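PDB 4GKP: spindle pole body-associated protein VIK1, which probably binds microtubules as the noncatalytic partner of the kinesin Kar3, this chain being its truncated neck and C-terminal motor homology domain. Local coordinates for residues A[39-42]-A[47-50]; A[246-251]-A[264-269]. One frame throughout, in Å; residues are numbered along the deposited sequence.

From the N terminus, strand 17-22 leads to a small antiparallel sheet in which contact 1, 39-42 with 47-50, closes a tight hairpin over four intervening residues. Contact 2, 246-251 with 264-269, comes much later and closes a second short loop, made mostly of helix 256-266. Contact 1 closes before contact 2 opens, and the two lie in series without nesting or crossing. In space their centres are about 11 Å apart; Y48 CE1 packs on S264 CB at 3.9 Å, and F50 against F248. Contact 1 holds the hairpin together, and its I39, Y48 and F50 side chains set it against strand 17-22 and helix 256-266, while contact 2 fastens the end of that helix to the main sheet.

Contact 1: A[39-42]-A[47-50]; sequences IEDM and TYKF
I39 and Y48 form an antiparallel hydrogen-bonded pair between strands 39-41 and 47-49, whose directions run at 155° to each other. The I39 N to Y48 O bond measures 2.8 Å and lies in the carbonyl plane; the return bond from Y48 N to I39 O is 2.6 Å long, its donor tilted from that plane. I39 O also receives a CA-H...O contact from T47. In the next, non-hydrogen-bonded pair, E40 and T47 share one face of the sheet, and T47 OG1 rests against the aliphatic part of E40, 3.4 Å from its CG. The other face carries I39 and Y48. The ethyl branch of I39 lies beside its backbone N (chi1 -56°), which sends CD1 to within 3.5 Å of F50 CE2, meeting that ring obliquely. I39 and F50, both buried, also touch strand 17-22. D41 runs alongside Y48 in the same direction: its CB meets the ring edge at CE2, 4.0 Å away, with carboxylate and ring planes 43° apart. D41 OD1 takes a hydrogen bond from N44 N within the connecting turn, which steadies the carboxylate beside the ring. Y48 and F50 both reach L260 of helix 256-266. The arrangement is a beta hairpin, two strands of a three-stranded antiparallel sheet in the order 30-33, 38-41, 46-49.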
loop_
_atom_site.group_PDB
_atom_site.type_symbol
_atom_site.label_atom_id
_atom_site.label_comp_id
_atom_site.label_asym_id
_atom_site.label_seq_id
_atom_site.Cartn_x
_atom_site.Cartn_y
_atom_site.Cartn_z
ATOM N N ILE A 39 -6.980 -4.227 -18.588
ATOM C CA ILE A 39 -6.874 -2.934 -19.237
ATOM C C ILE A 39 -5.989 -3.109 -20.470
ATOM O O ILE A 39 -4.845 -3.574 -20.376
ATOM C CB ILE A 39 -6.293 -1.857 -18.287
ATOM C CG1 ILE A 39 -7.129 -1.751 -17.008
ATOM C CG2 ILE A 39 -6.218 -0.503 -18.981
ATOM C CD1 ILE A 39 -6.450 -0.973 -15.899
ATOM N N GLU A 40 -6.532 -2.777 -21.634
ATOM C CA GLU A 40 -5.704 -2.735 -22.820
ATOM C C GLU A 40 -5.216 -1.320 -23.067
ATOM O O GLU A 40 -5.997 -0.373 -23.086
ATOM C CB GLU A 40 -6.397 -3.301 -24.061
ATOM C CG GLU A 40 -5.509 -3.170 -25.293
ATOM C CD GLU A 40 -5.961 -3.991 -26.480
ATOM O OE1 GLU A 40 -7.183 -4.062 -26.743
ATOM O OE2 GLU A 40 -5.067 -4.547 -27.162
ATOM N N ASP A 41 -3.903 -1.219 -23.238
ATOM C CA ASP A 41 -3.210 -0.006 -23.616
ATOM C C ASP A 41 -3.114 0.040 -25.155
ATOM O O ASP A 41 -2.267 -0.618 -25.757
ATOM C CB ASP A 41 -1.826 -0.071 -22.973
ATOM C CG ASP A 41 -1.022 1.188 -23.146
ATOM O OD1 ASP A 41 -1.327 1.987 -24.060
ATOM O OD2 ASP A 41 -0.063 1.363 -22.355
ATOM N N MET A 42 -3.998 0.801 -25.790
ATOM C CA MET A 42 -4.013 0.902 -27.256
ATOM C C MET A 42 -2.828 1.728 -27.786
ATOM O O MET A 42 -2.458 1.616 -28.960
ATOM C CB MET A 42 -5.335 1.498 -27.758
ATOM C CG MET A 42 -6.605 0.853 -27.207
ATOM S SD MET A 42 -6.918 -0.827 -27.796
ATOM N N THR A 47 -1.696 -5.525 -23.214
ATOM C CA THR A 47 -2.853 -5.733 -22.333
ATOM C C THR A 47 -2.391 -6.065 -20.911
ATOM O O THR A 47 -1.465 -6.855 -20.712
ATOM C CB THR A 47 -3.839 -6.781 -22.907
ATOM O OG1 THR A 47 -4.540 -6.203 -24.020
ATOM C CG2 THR A 47 -4.868 -7.221 -21.868
ATOM N N TYR A 48 -3.025 -5.418 -19.935
ATOM C CA TYR A 48 -2.654 -5.572 -18.530
ATOM C C TYR A 48 -3.746 -6.253 -17.717
ATOM O O TYR A 48 -4.894 -5.787 -17.666
ATOM C CB TYR A 48 -2.278 -4.214 -17.933
ATOM C CG TYR A 48 -1.030 -3.642 -18.558
ATOM C CD1 TYR A 48 0.226 -4.159 -18.240
ATOM C CD2 TYR A 48 -1.103 -2.609 -19.489
ATOM C CE1 TYR A 48 1.379 -3.651 -18.820
ATOM C CE2 TYR A 48 0.044 -2.091 -20.072
ATOM C CZ TYR A 48 1.276 -2.618 -19.735
ATOM O OH TYR A 48 2.413 -2.117 -20.299
ATOM N N LYS A 49 -3.379 -7.371 -17.101
ATOM C CA LYS A 49 -4.309 -8.139 -16.282
ATOM C C LYS A 49 -4.106 -7.847 -14.788
ATOM O O LYS A 49 -2.985 -7.601 -14.334
ATOM C CB LYS A 49 -4.195 -9.643 -16.576
ATOM N N PHE A 50 -5.214 -7.869 -14.050
ATOM C CA PHE A 50 -5.237 -7.593 -12.616
ATOM C C PHE A 50 -6.089 -8.624 -11.862
ATOM O O PHE A 50 -6.931 -9.300 -12.462
ATOM C CB PHE A 50 -5.801 -6.187 -12.380
ATOM C CG PHE A 50 -4.931 -5.082 -12.929
ATOM C CD1 PHE A 50 -3.841 -4.606 -12.199
ATOM C CD2 PHE A 50 -5.193 -4.524 -14.185
ATOM C CE1 PHE A 50 -3.042 -3.594 -12.704
ATOM C CE2 PHE A 50 -4.398 -3.505 -14.693
ATOM C CZ PHE A 50 -3.322 -3.038 -13.951
#

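Contact 2: A[246-251]-A[264-269]; sequences FVFQID and SHLSFI
The F246 ring presents one face to L266, whose CB sits over its centre in a CH-pi contact, 4.3 Å from the centroid and 10° off the ring normal, while I269 CD1 approaches the same ring obliquely at 4.0 Å from CZ. The F248 ring is met instead at its edge, where L266 CD1 lies in the ring plane, 3.7 Å from CZ. L266 CD2 meets F246 most closely, 3.7 Å from CE1, whereas CD1 sits between the rings, at the F248 edge and also 4.0 Å from F246 CE1. The CG of L266 lies beside the backbone N (chi1 -70°), and from there the fork opens toward both rings. The contact is wholly apolar, with no hydrogen bond joining the two segments. A type I turn from L266 to I269 brings the second aliphatic side chain round to F246, and S267 OG bonds back to S264 O at 2.7 Å. Outside the two segments, F246 meets the ring of F86, and F239 of helix 230-241 touches L266 and I269. This is helix-on-sheet packing in the hydrophobic core of a kinesin motor-like fold, joining strand 246-250, flanked by parallel strands 17-22 and 83-88, to the C-terminal part of helix 256-266.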
loop_
_atom_site.group_PDB
_atom_site.type_symbol
_atom_site.label_atom_id
_atom_site.label_comp_id
_atom_site.label_asym_id
_atom_site.label_seq_id
_atom_site.Cartn_x
_atom_site.Cartn_y
_atom_site.Cartn_z
ATOM N N PHE A 246 -0.964 -4.835 -4.009
ATOM C CA PHE A 246 -0.704 -3.605 -4.719
ATOM C C PHE A 246 -1.988 -2.943 -5.203
ATOM O O PHE A 246 -2.880 -3.600 -5.756
ATOM C CB PHE A 246 0.210 -3.884 -5.915
ATOM C CG PHE A 246 1.517 -4.552 -5.555
ATOM C CD1 PHE A 246 2.616 -3.794 -5.170
ATOM C CD2 PHE A 246 1.653 -5.938 -5.630
ATOM C CE1 PHE A 246 3.820 -4.403 -4.857
ATOM C CE2 PHE A 246 2.861 -6.550 -5.314
ATOM C CZ PHE A 246 3.944 -5.777 -4.925
ATOM N N VAL A 247 -2.086 -1.637 -4.990
ATOM C CA VAL A 247 -3.147 -0.870 -5.613
ATOM C C VAL A 247 -2.501 0.181 -6.528
ATOM O O VAL A 247 -1.588 0.899 -6.115
ATOM C CB VAL A 247 -4.136 -0.268 -4.578
ATOM C CG1 VAL A 247 -3.397 0.503 -3.506
ATOM C CG2 VAL A 247 -5.133 0.657 -5.250
ATOM N N PHE A 248 -2.959 0.227 -7.776
ATOM C CA PHE A 248 -2.442 1.173 -8.769
ATOM C C PHE A 248 -3.521 2.161 -9.166
ATOM O O PHE A 248 -4.605 1.774 -9.595
ATOM C CB PHE A 248 -1.958 0.435 -10.012
ATOM C CG PHE A 248 -0.906 -0.604 -9.734
ATOM C CD1 PHE A 248 0.448 -0.276 -9.783
ATOM C CD2 PHE A 248 -1.272 -1.923 -9.448
ATOM C CE1 PHE A 248 1.414 -1.244 -9.539
ATOM C CE2 PHE A 248 -0.313 -2.891 -9.209
ATOM C CZ PHE A 248 1.032 -2.550 -9.236
ATOM N N GLN A 249 -3.220 3.438 -9.001
ATOM C CA GLN A 249 -4.111 4.523 -9.384
ATOM C C GLN A 249 -4.031 4.701 -10.913
ATOM O O GLN A 249 -2.975 5.061 -11.455
ATOM C CB GLN A 249 -3.685 5.788 -8.636
ATOM C CG GLN A 249 -4.331 7.083 -9.089
ATOM C CD GLN A 249 -5.268 7.685 -8.062
ATOM O OE1 GLN A 249 -5.655 7.038 -7.087
ATOM N NE2 GLN A 249 -5.645 8.937 -8.283
ATOM N N ILE A 250 -5.131 4.391 -11.602
ATOM C CA ILE A 250 -5.197 4.537 -13.058
ATOM C C ILE A 250 -6.139 5.683 -13.421
ATOM O O ILE A 250 -7.366 5.549 -13.341
ATOM C CB ILE A 250 -5.536 3.208 -13.781
ATOM C CG1 ILE A 250 -4.279 2.346 -13.912
ATOM C CG2 ILE A 250 -5.978 3.451 -15.209
ATOM C CD1 ILE A 250 -4.141 1.298 -12.857
ATOM N N ASP A 251 -5.546 6.823 -13.780
ATOM C CA ASP A 251 -6.308 8.040 -14.066
ATOM C C ASP A 251 -5.751 8.885 -15.215
ATOM O O ASP A 251 -5.268 8.352 -16.217
ATOM C CB ASP A 251 -6.473 8.882 -12.794
ATOM C CG ASP A 251 -5.161 9.446 -12.268
ATOM O OD1 ASP A 251 -4.079 9.117 -12.812
ATOM O OD2 ASP A 251 -5.233 10.231 -11.294
ATOM N N SER A 264 2.955 -4.865 -14.359
ATOM C CA SER A 264 3.396 -6.064 -15.083
ATOM C C SER A 264 4.597 -6.780 -14.431
ATOM O O SER A 264 4.628 -8.012 -14.358
ATOM C CB SER A 264 3.710 -5.708 -16.544
ATOM O OG SER A 264 4.221 -6.823 -17.248
ATOM N N HIS A 265 5.577 -6.011 -13.966
ATOM C CA HIS A 265 6.728 -6.585 -13.267
ATOM C C HIS A 265 6.383 -7.034 -11.877
ATOM O O HIS A 265 6.859 -8.072 -11.427
ATOM C CB HIS A 265 7.905 -5.611 -13.238
ATOM C CG HIS A 265 8.415 -5.236 -14.612
ATOM N ND1 HIS A 265 8.993 -6.131 -15.442
ATOM C CD2 HIS A 265 8.408 -4.017 -15.291
ATOM C CE1 HIS A 265 9.339 -5.517 -16.592
ATOM N NE2 HIS A 265 8.983 -4.222 -16.497
ATOM N N LEU A 266 5.536 -6.268 -11.188
ATOM C CA LEU A 266 5.139 -6.593 -9.817
ATOM C C LEU A 266 4.213 -7.802 -9.757
ATOM O O LEU A 266 4.037 -8.400 -8.697
ATOM C CB LEU A 266 4.481 -5.391 -9.149
ATOM C CG LEU A 266 5.411 -4.228 -8.832
ATOM C CD1 LEU A 266 4.607 -2.964 -8.553
ATOM C CD2 LEU A 266 6.289 -4.592 -7.653
ATOM N N SER A 267 3.642 -8.162 -10.908
ATOM C CA SER A 267 2.734 -9.301 -11.020
ATOM C C SER A 267 3.433 -10.642 -10.836
ATOM O O SER A 267 2.776 -11.675 -10.797
ATOM C CB SER A 267 2.019 -9.281 -12.373
ATOM O OG SER A 267 2.857 -9.774 -13.408
ATOM N N PHE A 268 4.759 -10.627 -10.729
ATOM C CA PHE A 268 5.527 -11.871 -10.564
ATOM C C PHE A 268 5.963 -12.163 -9.117
ATOM O O PHE A 268 6.571 -13.203 -8.852
ATOM C CB PHE A 268 6.741 -11.897 -11.516
ATOM C CG PHE A 268 6.378 -12.105 -12.968
ATOM C CD1 PHE A 268 5.875 -13.333 -13.412
ATOM C CD2 PHE A 268 6.546 -11.078 -13.898
ATOM C CE1 PHE A 268 5.538 -13.529 -14.746
ATOM C CE2 PHE A 268 6.214 -11.267 -15.237
ATOM C CZ PHE A 268 5.710 -12.494 -15.661
ATOM N N ILE A 269 5.655 -11.247 -8.195
ATOM C CA ILE A 269 6.068 -11.370 -6.790
ATOM C C ILE A 269 5.262 -12.458 -6.093
ATOM O O ILE A 269 4.025 -12.484 -6.181
ATOM C CB ILE A 269 6.007 -10.006 -6.050
ATOM C CG1 ILE A 269 7.301 -9.228 -6.301
ATOM C CG2 ILE A 269 5.806 -10.175 -4.545
ATOM C CD1 ILE A 269 7.113 -7.731 -6.359
#